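Local coordinates for hypothetical membrane protein (Corynebacterium glutamicum, PDB 6JSB) that binds heme and probably passes it on within the corynebacterial heme-uptake machinery, at residues T11-V16 with T187-N192; I40-G45 with G73-T78; D100-T105 with L116-S121; A139-I144 with T163-T168. One frame throughout, in Å; residues are numbered along the deposited sequence.

Interaction 1 (T11-V16 with T187-N192); sequences TADWSV and TLNLTN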
loop_
_atom_site.group_PDB
_atom_site.type_symbol
_atom_site.label_atom_id
_atom_site.label_comp_id
_atom_site.label_asym_id
_atom_site.label_seq_id
_atom_site.Cartn_x
_atom_site.Cartn_y
_atom_site.Cartn_z
ATOM N N THR A 11 8.707 -4.624 -10.464
ATOM C CA THR A 11 8.220 -4.508 -9.090
ATOM C C THR A 11 8.120 -3.042 -8.735
ATOM O O THR A 11 8.761 -2.186 -9.366
ATOM C CB THR A 11 9.191 -5.138 -8.051
ATOM O OG1 THR A 11 10.523 -4.566 -8.223
ATOM C CG2 THR A 11 9.287 -6.661 -8.234
ATOM N N ALA A 12 7.383 -2.764 -7.673
ATOM C CA ALA A 12 7.414 -1.449 -7.020
ATOM C C ALA A 12 7.880 -1.686 -5.591
ATOM O O ALA A 12 7.366 -2.578 -4.918
ATOM C CB ALA A 12 6.062 -0.755 -7.004
ATOM N N ASP A 13 8.802 -0.852 -5.122
ATOM C CA ASP A 13 9.257 -0.860 -3.734
ATOM C C ASP A 13 8.493 0.224 -3.001
ATOM O O ASP A 13 8.713 1.400 -3.278
ATOM C CB ASP A 13 10.764 -0.559 -3.632
ATOM C CG ASP A 13 11.676 -1.778 -3.947
ATOM O OD1 ASP A 13 11.754 -2.208 -5.126
ATOM O OD2 ASP A 13 12.375 -2.257 -3.014
ATOM N N TRP A 14 7.659 -0.158 -2.017
ATOM C CA TRP A 14 6.857 0.849 -1.279
ATOM C C TRP A 14 6.624 0.315 0.125
ATOM O O TRP A 14 5.834 -0.630 0.282
ATOM C CB TRP A 14 5.529 1.108 -1.979
ATOM C CG TRP A 14 4.721 2.168 -1.298
ATOM C CD1 TRP A 14 5.171 3.396 -0.846
ATOM C CD2 TRP A 14 3.350 2.075 -0.958
ATOM N NE1 TRP A 14 4.093 4.080 -0.252
ATOM C CE2 TRP A 14 2.999 3.261 -0.256
ATOM C CE3 TRP A 14 2.384 1.053 -1.119
ATOM C CZ2 TRP A 14 1.713 3.513 0.212
ATOM C CZ3 TRP A 14 1.052 1.313 -0.612
ATOM C CH2 TRP A 14 0.763 2.521 0.034
ATOM N N SER A 15 7.250 0.951 1.141
ATOM C CA SER A 15 7.124 0.457 2.524
ATOM C C SER A 15 5.863 0.952 3.230
ATOM O O SER A 15 5.673 0.643 4.395
ATOM C CB SER A 15 8.326 0.914 3.377
ATOM O OG SER A 15 9.514 0.467 2.750
ATOM N N VAL A 16 5.019 1.722 2.550
ATOM C CA VAL A 16 3.782 2.335 3.036
ATOM C C VAL A 16 4.124 3.515 3.944
ATOM O O VAL A 16 3.871 4.681 3.593
ATOM C CB VAL A 16 2.843 1.292 3.731
ATOM C CG1 VAL A 16 1.534 1.972 4.141
ATOM C CG2 VAL A 16 2.499 0.169 2.717
ATOM N N THR A 187 9.241 3.329 -5.419
ATOM C CA THR A 187 10.200 3.194 -6.516
ATOM C C THR A 187 9.610 2.208 -7.525
ATOM O O THR A 187 9.196 1.111 -7.150
ATOM C CB THR A 187 11.564 2.674 -6.039
ATOM O OG1 THR A 187 12.144 3.626 -5.133
ATOM C CG2 THR A 187 12.487 2.560 -7.223
ATOM N N LEU A 188 9.584 2.578 -8.778
ATOM C CA LEU A 188 9.110 1.675 -9.834
ATOM C C LEU A 188 10.337 1.101 -10.506
ATOM O O LEU A 188 11.181 1.877 -10.973
ATOM C CB LEU A 188 8.270 2.413 -10.866
ATOM C CG LEU A 188 7.047 3.103 -10.283
ATOM C CD1 LEU A 188 6.312 3.922 -11.438
ATOM C CD2 LEU A 188 6.164 1.988 -9.678
ATOM N N ASN A 189 10.445 -0.237 -10.547
ATOM C CA ASN A 189 11.569 -0.931 -11.195
ATOM C C ASN A 189 10.927 -1.676 -12.383
ATOM O O ASN A 189 10.408 -2.778 -12.210
ATOM C CB ASN A 189 12.229 -1.928 -10.246
ATOM C CG ASN A 189 12.603 -1.302 -8.882
ATOM O OD1 ASN A 189 13.573 -0.552 -8.808
ATOM N ND2 ASN A 189 11.847 -1.644 -7.814
ATOM N N LEU A 190 10.906 -1.073 -13.557
ATOM C CA LEU A 190 10.057 -1.595 -14.623
ATOM C C LEU A 190 10.914 -2.048 -15.797
ATOM O O LEU A 190 11.907 -1.402 -16.125
ATOM C CB LEU A 190 9.097 -0.518 -15.157
ATOM C CG LEU A 190 8.252 0.178 -14.092
ATOM C CD1 LEU A 190 7.388 1.261 -14.755
ATOM C CD2 LEU A 190 7.435 -0.868 -13.287
ATOM N N THR A 191 10.452 -3.082 -16.502
ATOM C CA THR A 191 10.981 -3.466 -17.808
ATOM C C THR A 191 9.807 -3.348 -18.764
ATOM O O THR A 191 8.764 -3.959 -18.529
ATOM C CB THR A 191 11.528 -4.900 -17.757
ATOM O OG1 THR A 191 12.590 -4.953 -16.794
ATOM C CG2 THR A 191 12.055 -5.346 -19.134
ATOM N N ASN A 192 9.964 -2.559 -19.838
ATOM C CA ASN A 192 8.885 -2.297 -20.793
ATOM C C ASN A 192 9.309 -2.891 -22.117
ATOM O O ASN A 192 10.258 -2.404 -22.741
ATOM C CB ASN A 192 8.615 -0.799 -20.953
ATOM C CG ASN A 192 8.212 -0.165 -19.659
ATOM O OD1 ASN A 192 7.170 -0.541 -19.085
ATOM N ND2 ASN A 192 9.008 0.788 -19.171
HETATM O O HOH W 1 11.187 3.637 -2.511
#

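Interaction 2 (I40-G45 with G73-T78); sequences IEVRDG and GGVHWT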
loop_
_atom_site.group_PDB
_atom_site.type_symbol
_atom_site.label_atom_id
_atom_site.label_comp_id
_atom_site.label_asym_id
_atom_site.label_seq_id
_atom_site.Cartn_x
_atom_site.Cartn_y
_atom_site.Cartn_z
ATOM N N ILE A 40 1.935 -8.152 10.815
ATOM C CA ILE A 40 1.828 -7.895 9.379
ATOM C C ILE A 40 1.856 -9.221 8.614
ATOM O O ILE A 40 2.741 -10.062 8.855
ATOM C CB ILE A 40 2.980 -6.961 8.923
ATOM C CG1 ILE A 40 2.856 -5.616 9.669
ATOM C CG2 ILE A 40 3.038 -6.829 7.368
ATOM C CD1 ILE A 40 3.930 -4.561 9.331
ATOM N N GLU A 41 0.895 -9.422 7.710
ATOM C CA GLU A 41 0.884 -10.567 6.809
ATOM C C GLU A 41 0.835 -10.055 5.378
ATOM O O GLU A 41 0.164 -9.063 5.091
ATOM C CB GLU A 41 -0.332 -11.506 7.085
ATOM C CG GLU A 41 -0.334 -12.797 6.266
ATOM C CD GLU A 41 -1.311 -13.856 6.797
ATOM O OE1 GLU A 41 -2.422 -13.491 7.233
ATOM O OE2 GLU A 41 -0.961 -15.061 6.816
ATOM N N VAL A 42 1.585 -10.698 4.479
ATOM C CA VAL A 42 1.582 -10.284 3.075
ATOM C C VAL A 42 1.059 -11.444 2.219
ATOM O O VAL A 42 1.065 -12.605 2.655
ATOM C CB VAL A 42 2.988 -9.810 2.605
ATOM C CG1 VAL A 42 3.527 -8.735 3.594
ATOM C CG2 VAL A 42 3.934 -11.031 2.471
ATOM N N ARG A 43 0.598 -11.134 0.993
ATOM C CA ARG A 43 0.019 -12.159 0.154
ATOM C C ARG A 43 0.112 -11.749 -1.319
ATOM O O ARG A 43 0.410 -10.591 -1.660
ATOM C CB ARG A 43 -1.449 -12.413 0.541
ATOM C CG ARG A 43 -2.350 -11.189 0.261
ATOM C CD ARG A 43 -3.792 -11.534 0.674
ATOM N NE ARG A 43 -4.742 -10.479 0.273
ATOM C CZ ARG A 43 -4.902 -9.350 0.945
ATOM N NH1 ARG A 43 -4.174 -9.094 2.046
ATOM N NH2 ARG A 43 -5.824 -8.465 0.508
ATOM N N ASP A 44 -0.206 -12.730 -2.178
ATOM C CA ASP A 44 -0.458 -12.500 -3.599
ATOM C C ASP A 44 0.735 -11.829 -4.277
ATOM O O ASP A 44 0.573 -11.023 -5.201
ATOM C CB ASP A 44 -1.753 -11.680 -3.817
ATOM C CG ASP A 44 -3.021 -12.442 -3.321
ATOM O OD1 ASP A 44 -3.033 -13.682 -3.363
ATOM O OD2 ASP A 44 -4.014 -11.823 -2.868
ATOM N N GLY A 45 1.935 -12.239 -3.891
ATOM C CA GLY A 45 3.095 -11.819 -4.649
ATOM C C GLY A 45 3.914 -10.749 -3.958
ATOM O O GLY A 45 5.025 -10.470 -4.407
ATOM N N GLY A 73 -0.918 -7.860 -5.227
ATOM C CA GLY A 73 -0.396 -8.089 -3.889
ATOM C C GLY A 73 -1.280 -7.468 -2.809
ATOM O O GLY A 73 -2.093 -6.579 -3.062
ATOM N N GLY A 74 -1.118 -7.968 -1.586
ATOM C CA GLY A 74 -1.882 -7.462 -0.453
ATOM C C GLY A 74 -1.019 -7.450 0.788
ATOM O O GLY A 74 -0.126 -8.288 0.951
ATOM N N VAL A 75 -1.297 -6.482 1.668
ATOM C CA VAL A 75 -0.659 -6.426 2.991
ATOM C C VAL A 75 -1.740 -6.171 4.036
ATOM O O VAL A 75 -2.614 -5.332 3.822
ATOM C CB VAL A 75 0.413 -5.323 3.066
ATOM C CG1 VAL A 75 0.977 -5.270 4.471
ATOM C CG2 VAL A 75 1.532 -5.585 2.031
ATOM N N HIS A 76 -1.670 -6.880 5.170
ATOM C CA HIS A 76 -2.706 -6.789 6.211
ATOM C C HIS A 76 -2.000 -6.457 7.516
ATOM O O HIS A 76 -1.114 -7.223 7.941
ATOM C CB HIS A 76 -3.412 -8.152 6.337
ATOM C CG HIS A 76 -4.583 -8.168 7.266
ATOM N ND1 HIS A 76 -4.993 -9.332 7.886
ATOM C CD2 HIS A 76 -5.432 -7.194 7.669
ATOM C CE1 HIS A 76 -6.056 -9.070 8.639
ATOM N NE2 HIS A 76 -6.355 -7.785 8.518
ATOM N N TRP A 77 -2.399 -5.366 8.180
ATOM C CA TRP A 77 -1.856 -5.007 9.494
ATOM C C TRP A 77 -2.940 -5.177 10.561
ATOM O O TRP A 77 -4.093 -4.757 10.350
ATOM C CB TRP A 77 -1.451 -3.542 9.547
ATOM C CG TRP A 77 -0.346 -3.076 8.627
ATOM C CD1 TRP A 77 0.944 -2.764 9.014
ATOM C CD2 TRP A 77 -0.453 -2.713 7.237
ATOM N NE1 TRP A 77 1.652 -2.282 7.934
ATOM C CE2 TRP A 77 0.819 -2.267 6.823
ATOM C CE3 TRP A 77 -1.507 -2.776 6.284
ATOM C CZ2 TRP A 77 1.069 -1.817 5.507
ATOM C CZ3 TRP A 77 -1.272 -2.347 4.997
ATOM C CH2 TRP A 77 0.022 -1.884 4.602
ATOM N N THR A 78 -2.569 -5.716 11.725
ATOM C CA THR A 78 -3.551 -5.884 12.799
ATOM C C THR A 78 -2.895 -5.518 14.127
ATOM O O THR A 78 -1.782 -5.961 14.425
ATOM C CB THR A 78 -4.065 -7.343 12.888
ATOM O OG1 THR A 78 -3.004 -8.272 12.692
ATOM C CG2 THR A 78 -5.109 -7.612 11.762
#

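Interaction 3 (D100-T105 with L116-S121); sequences DFSNPT and LVDFKS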
loop_
_atom_site.group_PDB
_atom_site.type_symbol
_atom_site.label_atom_id
_atom_site.label_comp_id
_atom_site.label_asym_id
_atom_site.label_seq_id
_atom_site.Cartn_x
_atom_site.Cartn_y
_atom_site.Cartn_z
ATOM N N ASP A 100 -6.043 -3.213 5.538
ATOM C CA ASP A 100 -5.579 -4.055 4.446
ATOM C C ASP A 100 -5.469 -3.193 3.204
ATOM O O ASP A 100 -6.417 -2.454 2.894
ATOM C CB ASP A 100 -6.560 -5.181 4.190
ATOM C CG ASP A 100 -5.998 -6.219 3.275
ATOM O OD1 ASP A 100 -5.495 -7.277 3.760
ATOM O OD2 ASP A 100 -6.073 -6.027 2.040
ATOM N N PHE A 101 -4.310 -3.218 2.527
ATOM C CA PHE A 101 -4.123 -2.556 1.237
ATOM C C PHE A 101 -3.853 -3.624 0.193
ATOM O O PHE A 101 -2.991 -4.472 0.406
ATOM C CB PHE A 101 -2.916 -1.601 1.252
ATOM C CG PHE A 101 -3.116 -0.311 2.018
ATOM C CD1 PHE A 101 -4.337 0.307 2.067
ATOM C CD2 PHE A 101 -2.049 0.373 2.544
ATOM C CE1 PHE A 101 -4.493 1.577 2.699
ATOM C CE2 PHE A 101 -2.220 1.618 3.225
ATOM C CZ PHE A 101 -3.445 2.203 3.297
ATOM N N SER A 102 -4.499 -3.522 -0.978
ATOM C CA SER A 102 -4.193 -4.540 -1.984
ATOM C C SER A 102 -4.342 -3.937 -3.377
ATOM O O SER A 102 -4.948 -2.880 -3.558
ATOM C CB SER A 102 -5.048 -5.786 -1.812
ATOM O OG SER A 102 -6.417 -5.489 -2.002
ATOM N N ASN A 103 -3.734 -4.608 -4.368
ATOM C CA ASN A 103 -3.785 -4.180 -5.762
ATOM C C ASN A 103 -3.536 -2.684 -6.017
ATOM O O ASN A 103 -4.346 -2.019 -6.650
ATOM C CB ASN A 103 -5.138 -4.563 -6.362
ATOM C CG ASN A 103 -5.385 -6.015 -6.275
ATOM O OD1 ASN A 103 -4.532 -6.822 -6.683
ATOM N ND2 ASN A 103 -6.521 -6.384 -5.686
ATOM N N PRO A 104 -2.417 -2.153 -5.569
ATOM C CA PRO A 104 -2.159 -0.732 -5.841
ATOM C C PRO A 104 -1.980 -0.467 -7.323
ATOM O O PRO A 104 -1.501 -1.313 -8.085
ATOM C CB PRO A 104 -0.880 -0.413 -5.085
ATOM C CG PRO A 104 -0.324 -1.754 -4.524
ATOM C CD PRO A 104 -1.305 -2.846 -4.853
ATOM N N THR A 105 -2.425 0.710 -7.727
ATOM C CA THR A 105 -2.239 1.158 -9.110
ATOM C C THR A 105 -1.520 2.498 -9.049
ATOM O O THR A 105 -1.943 3.388 -8.308
ATOM C CB THR A 105 -3.591 1.288 -9.838
ATOM O OG1 THR A 105 -4.188 -0.027 -9.988
ATOM C CG2 THR A 105 -3.405 1.901 -11.233
ATOM N N LEU A 116 -3.491 4.598 -6.269
ATOM C CA LEU A 116 -4.800 4.023 -5.992
ATOM C C LEU A 116 -4.619 2.710 -5.258
ATOM O O LEU A 116 -3.673 1.973 -5.528
ATOM C CB LEU A 116 -5.570 3.740 -7.277
ATOM C CG LEU A 116 -5.635 4.912 -8.262
ATOM C CD1 LEU A 116 -6.521 4.534 -9.477
ATOM C CD2 LEU A 116 -6.207 6.066 -7.584
ATOM N N VAL A 117 -5.529 2.389 -4.331
ATOM C CA VAL A 117 -5.403 1.108 -3.628
ATOM C C VAL A 117 -6.793 0.605 -3.297
ATOM O O VAL A 117 -7.712 1.367 -3.073
ATOM C CB VAL A 117 -4.587 1.163 -2.303
ATOM C CG1 VAL A 117 -3.112 1.435 -2.562
ATOM C CG2 VAL A 117 -5.186 2.122 -1.280
ATOM N N ASP A 118 -6.927 -0.726 -3.256
ATOM C CA ASP A 118 -8.102 -1.333 -2.641
ATOM C C ASP A 118 -7.857 -1.396 -1.136
ATOM O O ASP A 118 -6.803 -1.902 -0.693
ATOM C CB ASP A 118 -8.334 -2.757 -3.134
ATOM C CG ASP A 118 -8.623 -2.865 -4.603
ATOM O OD1 ASP A 118 -8.896 -1.841 -5.270
ATOM O OD2 ASP A 118 -8.573 -4.019 -5.095
ATOM N N PHE A 119 -8.777 -0.849 -0.341
ATOM C CA PHE A 119 -8.507 -0.809 1.116
ATOM C C PHE A 119 -9.704 -1.305 1.893
ATOM O O PHE A 119 -10.849 -1.270 1.430
ATOM C CB PHE A 119 -8.119 0.594 1.680
ATOM C CG PHE A 119 -9.267 1.576 1.740
ATOM C CD1 PHE A 119 -10.081 1.653 2.865
ATOM C CD2 PHE A 119 -9.495 2.405 0.687
ATOM C CE1 PHE A 119 -11.178 2.527 2.935
ATOM C CE2 PHE A 119 -10.570 3.326 0.748
ATOM C CZ PHE A 119 -11.411 3.370 1.858
ATOM N N LYS A 120 -9.381 -1.858 3.072
ATOM C CA LYS A 120 -10.403 -2.247 4.028
ATOM C C LYS A 120 -9.788 -1.903 5.379
ATOM O O LYS A 120 -8.728 -2.457 5.743
ATOM C CB LYS A 120 -10.713 -3.763 3.875
ATOM C CG LYS A 120 -11.730 -4.325 4.856
ATOM C CD LYS A 120 -11.727 -5.893 4.717
ATOM C CE LYS A 120 -12.766 -6.606 5.637
ATOM N NZ LYS A 120 -12.312 -8.005 5.888
ATOM N N SER A 121 -10.373 -0.947 6.097
ATOM C CA SER A 121 -9.747 -0.463 7.332
ATOM C C SER A 121 -10.822 -0.136 8.362
ATOM O O SER A 121 -11.747 0.618 8.059
ATOM C CB SER A 121 -8.935 0.802 7.022
ATOM O OG SER A 121 -8.291 1.271 8.212
HETATM O O HOH W 2 -7.461 -4.522 0.458
#

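Interaction 4 (A139-I144 with T163-T168); sequences AELATI and TKLTAT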
loop_
_atom_site.group_PDB
_atom_site.type_symbol
_atom_site.label_atom_id
_atom_site.label_comp_id
_atom_site.label_asym_id
_atom_site.label_seq_id
_atom_site.Cartn_x
_atom_site.Cartn_y
_atom_site.Cartn_z
ATOM N N ALA A 139 -9.197 3.313 -4.529
ATOM C CA ALA A 139 -9.373 4.642 -3.964
ATOM C C ALA A 139 -8.059 5.418 -4.005
ATOM O O ALA A 139 -6.980 4.837 -3.878
ATOM C CB ALA A 139 -9.869 4.518 -2.532
ATOM N N GLU A 140 -8.152 6.772 -4.091
ATOM C CA GLU A 140 -6.917 7.590 -4.125
ATOM C C GLU A 140 -6.368 7.741 -2.711
ATOM O O GLU A 140 -6.921 8.508 -1.911
ATOM C CB GLU A 140 -7.205 8.971 -4.716
ATOM C CG GLU A 140 -7.771 8.867 -6.101
ATOM C CD GLU A 140 -8.084 10.274 -6.714
ATOM O OE1 GLU A 140 -8.579 10.257 -7.837
ATOM O OE2 GLU A 140 -7.737 11.329 -6.107
ATOM N N LEU A 141 -5.258 7.044 -2.433
ATOM C CA LEU A 141 -4.631 7.082 -1.124
ATOM C C LEU A 141 -3.600 8.190 -1.047
ATOM O O LEU A 141 -3.434 8.799 0.016
ATOM C CB LEU A 141 -3.951 5.739 -0.864
ATOM C CG LEU A 141 -3.230 5.672 0.487
ATOM C CD1 LEU A 141 -4.191 5.587 1.646
ATOM C CD2 LEU A 141 -2.248 4.449 0.521
ATOM N N ALA A 142 -2.861 8.442 -2.134
ATOM C CA ALA A 142 -1.764 9.401 -2.053
ATOM C C ALA A 142 -1.573 10.048 -3.399
ATOM O O ALA A 142 -1.834 9.412 -4.440
ATOM C CB ALA A 142 -0.418 8.722 -1.611
ATOM N N THR A 143 -1.028 11.281 -3.385
ATOM C CA THR A 143 -0.524 11.897 -4.613
ATOM C C THR A 143 0.976 11.667 -4.681
ATOM O O THR A 143 1.605 11.360 -3.672
ATOM C CB THR A 143 -0.819 13.398 -4.675
ATOM O OG1 THR A 143 -0.309 14.013 -3.507
ATOM C CG2 THR A 143 -2.355 13.613 -4.732
ATOM N N ILE A 144 1.522 11.717 -5.910
ATOM C CA ILE A 144 2.928 11.332 -6.106
ATOM C C ILE A 144 3.604 12.391 -6.949
ATOM O O ILE A 144 3.014 12.883 -7.922
ATOM C CB ILE A 144 3.058 9.984 -6.857
ATOM C CG1 ILE A 144 2.164 8.916 -6.241
ATOM C CG2 ILE A 144 4.534 9.535 -6.817
ATOM C CD1 ILE A 144 2.111 7.583 -7.084
ATOM N N THR A 163 5.416 10.576 -1.900
ATOM C CA THR A 163 3.970 10.382 -1.746
ATOM C C THR A 163 3.450 11.249 -0.611
ATOM O O THR A 163 4.144 11.462 0.388
ATOM C CB THR A 163 3.641 8.938 -1.411
ATOM O OG1 THR A 163 4.405 8.564 -0.245
ATOM C CG2 THR A 163 4.122 7.984 -2.574
ATOM N N LYS A 164 2.207 11.738 -0.781
ATOM C CA LYS A 164 1.523 12.528 0.246
ATOM C C LYS A 164 0.082 12.041 0.375
ATOM O O LYS A 164 -0.599 11.881 -0.620
ATOM C CB LYS A 164 1.542 14.025 -0.105
ATOM C CG LYS A 164 3.002 14.616 0.102
ATOM C CD LYS A 164 2.992 16.107 -0.205
ATOM C CE LYS A 164 4.327 16.795 0.211
ATOM N NZ LYS A 164 5.527 15.956 -0.066
ATOM N N LEU A 165 -0.361 11.847 1.606
ATOM C CA LEU A 165 -1.691 11.309 1.896
ATOM C C LEU A 165 -2.769 12.258 1.391
ATOM O O LEU A 165 -2.703 13.479 1.591
ATOM C CB LEU A 165 -1.824 11.160 3.416
ATOM C CG LEU A 165 -3.008 10.338 3.933
ATOM C CD1 LEU A 165 -2.760 8.842 3.572
ATOM C CD2 LEU A 165 -3.023 10.551 5.486
ATOM N N THR A 166 -3.808 11.677 0.795
ATOM C CA THR A 166 -4.971 12.453 0.399
ATOM C C THR A 166 -5.979 12.598 1.548
ATOM O O THR A 166 -5.907 11.920 2.589
ATOM C CB THR A 166 -5.700 11.766 -0.759
ATOM O OG1 THR A 166 -6.169 10.497 -0.291
ATOM C CG2 THR A 166 -4.834 11.573 -1.989
ATOM N N ALA A 167 -6.973 13.466 1.312
ATOM C CA ALA A 167 -8.097 13.533 2.255
ATOM C C ALA A 167 -8.784 12.185 2.425
ATOM O O ALA A 167 -9.245 11.846 3.531
ATOM C CB ALA A 167 -9.096 14.595 1.775
ATOM N N THR A 168 -8.916 11.405 1.350
ATOM C CA THR A 168 -9.481 10.054 1.501
ATOM C C THR A 168 -8.611 9.200 2.401
ATOM O O THR A 168 -9.098 8.450 3.269
ATOM C CB THR A 168 -9.614 9.412 0.107
ATOM O OG1 THR A 168 -10.593 10.123 -0.612
ATOM C CG2 THR A 168 -10.044 7.923 0.198
HETATM O O HOH W 3 -2.006 14.616 -1.263
#

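Interaction 1 (T11-V16 with T187-N192)
The amide of Asn-189 and the carboxylate of Asp-13 meet with their planes 85° apart, the side chains crossing at about a right angle. Asn-189 ND2 comes within 2.7 Å of Asp-13 OD1, but this bond is bent and weak, and doubtful because Asp-13 has two conformers. The same ND2 donates to Thr-11 OG1 at 3.2 Å, with the hydroxyl tilted 26° out of the amide plane. A chi1 of 54° sets Thr-11 OG1 between its own backbone N and carbonyl carbon, where it can accept from the amide. The Trp-14 indole leads away from Thr-187 to Asn-192 and has Val-16 CA of its own segment over one face.

Thr-11 with Asn-189 and Asp-13 with Thr-187 are hydrogen-bonded pairs, each joined by two backbone bonds; Asn-189 N to Thr-11 O is 2.8 Å. Between them lies the non-hydrogen-bonded pair Ala-12 and Leu-188, where Ala-12 CA approaches Thr-187 O at 3.1 Å. On this apolar face Ala-12 CB rests 3.8 Å from Leu-188 CD2. At the other end of the polar face a water sits 2.8 Å from Thr-187 OG1 and bonds weakly to Asp-13 O, while Thr-187 OG1 also pairs with Thr-160. Asn-189 packs on Thr-158, a residue of a calcium site whose ion is not bound to this chain in the model. Strand 2-14 thus lies antiparallel to strand 186-198, the two ends of the chain side by side in the large antiparallel sheet of the HtaA domain.

Interaction 2 (I40-G45 with G73-T78)
Ile-40 to Arg-43 run antiparallel to Gly-74 to Trp-77, with Glu-41/His-76 and Arg-43/Gly-74 as hydrogen-bonded pairs and Ile-40/Trp-77 and Val-42/Val-75 as non-hydrogen-bonded ones. The short strand 39-43 is thereby laid beside strand 68-81 in the domain's antiparallel sheet. Two backbone bonds tie each hydrogen-bonded pair; His-76 N to Glu-41 O is 2.9 Å.

On one face the apolar side chains line up. Ile-40 lies alongside Trp-77, with its CG1 3.5 Å from Trp-77 CD1 and its CD1 beside Trp-77 NE1. Ile-40 CG2 reaches Val-75 CG1 at 3.9 Å, and that same methyl sits over one face of the indole, offset toward the rim. Asn-21 OD1 holds the indole nitrogen by a hydrogen bond, and the Trp-77 side chain lies about 7 Å from the bound heme.

The other face is polar. His-76 turns its ring away from strand 39-43 and bonds through NE2 to Asp-98. Arg-43 extends from CG to NE; NE makes a salt bridge of 3.5 Å to Asp-44 OD2, and NH1 another to Asp-100. Gly-74, having no side chain, leaves room for the guanidinium to lie flat, with Gly-74 CA 3.7 Å above its centre.

Interaction 3 (D100-T105 with L116-S121)
Asp-100 and Lys-120 form a hydrogen-bonded antiparallel pair, as do Ser-102 and Asp-118, and beyond them Thr-105 and Leu-116; Thr-105 N lies 2.8 Å from Leu-116 O. The register shifts by one between Ser-102 and Thr-105, a beta bulge at the corner the chain turns at Asn-103 in the hairpin of strands 95-109 and 112-122. CA-H...O contacts add to the backbone bonds, among them Phe-119 CA to Asp-100 O, and Pro-104 CA to Leu-116 O at 3.1 Å.

Among polar side chains, Asn-103 ND2 reaches Asp-118 OD2 at 3.2 Å in a nearly straight bond (169°). With CG anti to its carbonyl carbon, beside its backbone N, Asn-103 carries the amide to this carboxylate. Asp-118 OD2 is approached on its anti side, 35° out of the carboxylate plane, whereas the acceptor lies in the plane of the Asn-103 amide; amide and carboxylate stand 75° apart. A water lies 2.6 Å from Asp-100 OD2, 2.8 Å from Ser-102 OG and near Asp-118 O; its two protons cannot serve every acceptor around it.

On the other face Phe-101 presents its edge to Phe-119 CB, lying in the ring plane 3.8 Å from Phe-101 CD1; Trp-77 also meets this ring, steeply inclined.

Asp-118 thus accepts N-H groups at both oxygens, from Asn-103 and from Gln-138 N, which would probably stabilise its charged form beside the corner.

Interaction 4 (A139-I144 with T163-T168)
Thr-166, just past the end of strand 156-165, ties it to the other strand: OG1 donates to Glu-140 O at 2.7 Å, and Thr-166 N to Leu-141 O at 3.0 Å. The second bond is straight at the hydrogen (168°), though the donor lies well above the Leu-141 carbonyl plane. The contact is a beta hairpin, strands 139-146 and 156-165, running into helix 167-172 with Thr-166 as its N-cap. With chi1 at 63°, the hydroxyl turns back over its own backbone, capping Gly-169 N while giving its own proton to Glu-140. Thr-168, in the first turn of the helix, sets CB 3.5 Å from the same Glu-140 O. Two leucines cross obliquely, Leu-141 CD1 meeting Leu-165 CD1 at 4.0 Å.

Farther along, Thr-143 and Lys-164 form a hydrogen-bonded pair. A water donates to Lys-164 O and lies 2.9 Å from Thr-143 OG1, joining the strands on this outer side. Ala-142 and Leu-165 are a non-hydrogen-bonded pair with diverging side chains.

In the next shell, a classic beta bulge in strand 139-146 sets Leu-141 and Ala-142 together opposite Leu-115. Leu-165 packs on Tyr-177, a heme-binding residue, and its side chain lies about 8 Å from the heme. Thr-163, at the far end of the contact, hydrogen-bonds through OG1 to Ala-184 O.

From the N terminus, interaction 1 opens first and closes last, joining strand 2-14 to strand 186-198 around a loop of 170 residues. Interactions 2, 3 and 4 all nest inside that loop and follow one another in series, so none cross. Interaction 2 closes 27 residues between strands 39-43 and 68-81; interactions 3 and 4 are hairpins closing 10 and 18. Neighbouring strands join 2 to 3, where Gly-73 O probably bonds to Asn-103 N, and 3 to 4, where Val-117 O probably bonds to Ala-139 N. Interaction 1 touches the others by packing, Val-16 against Trp-77 and Phe-101, and Trp-14 against Leu-141.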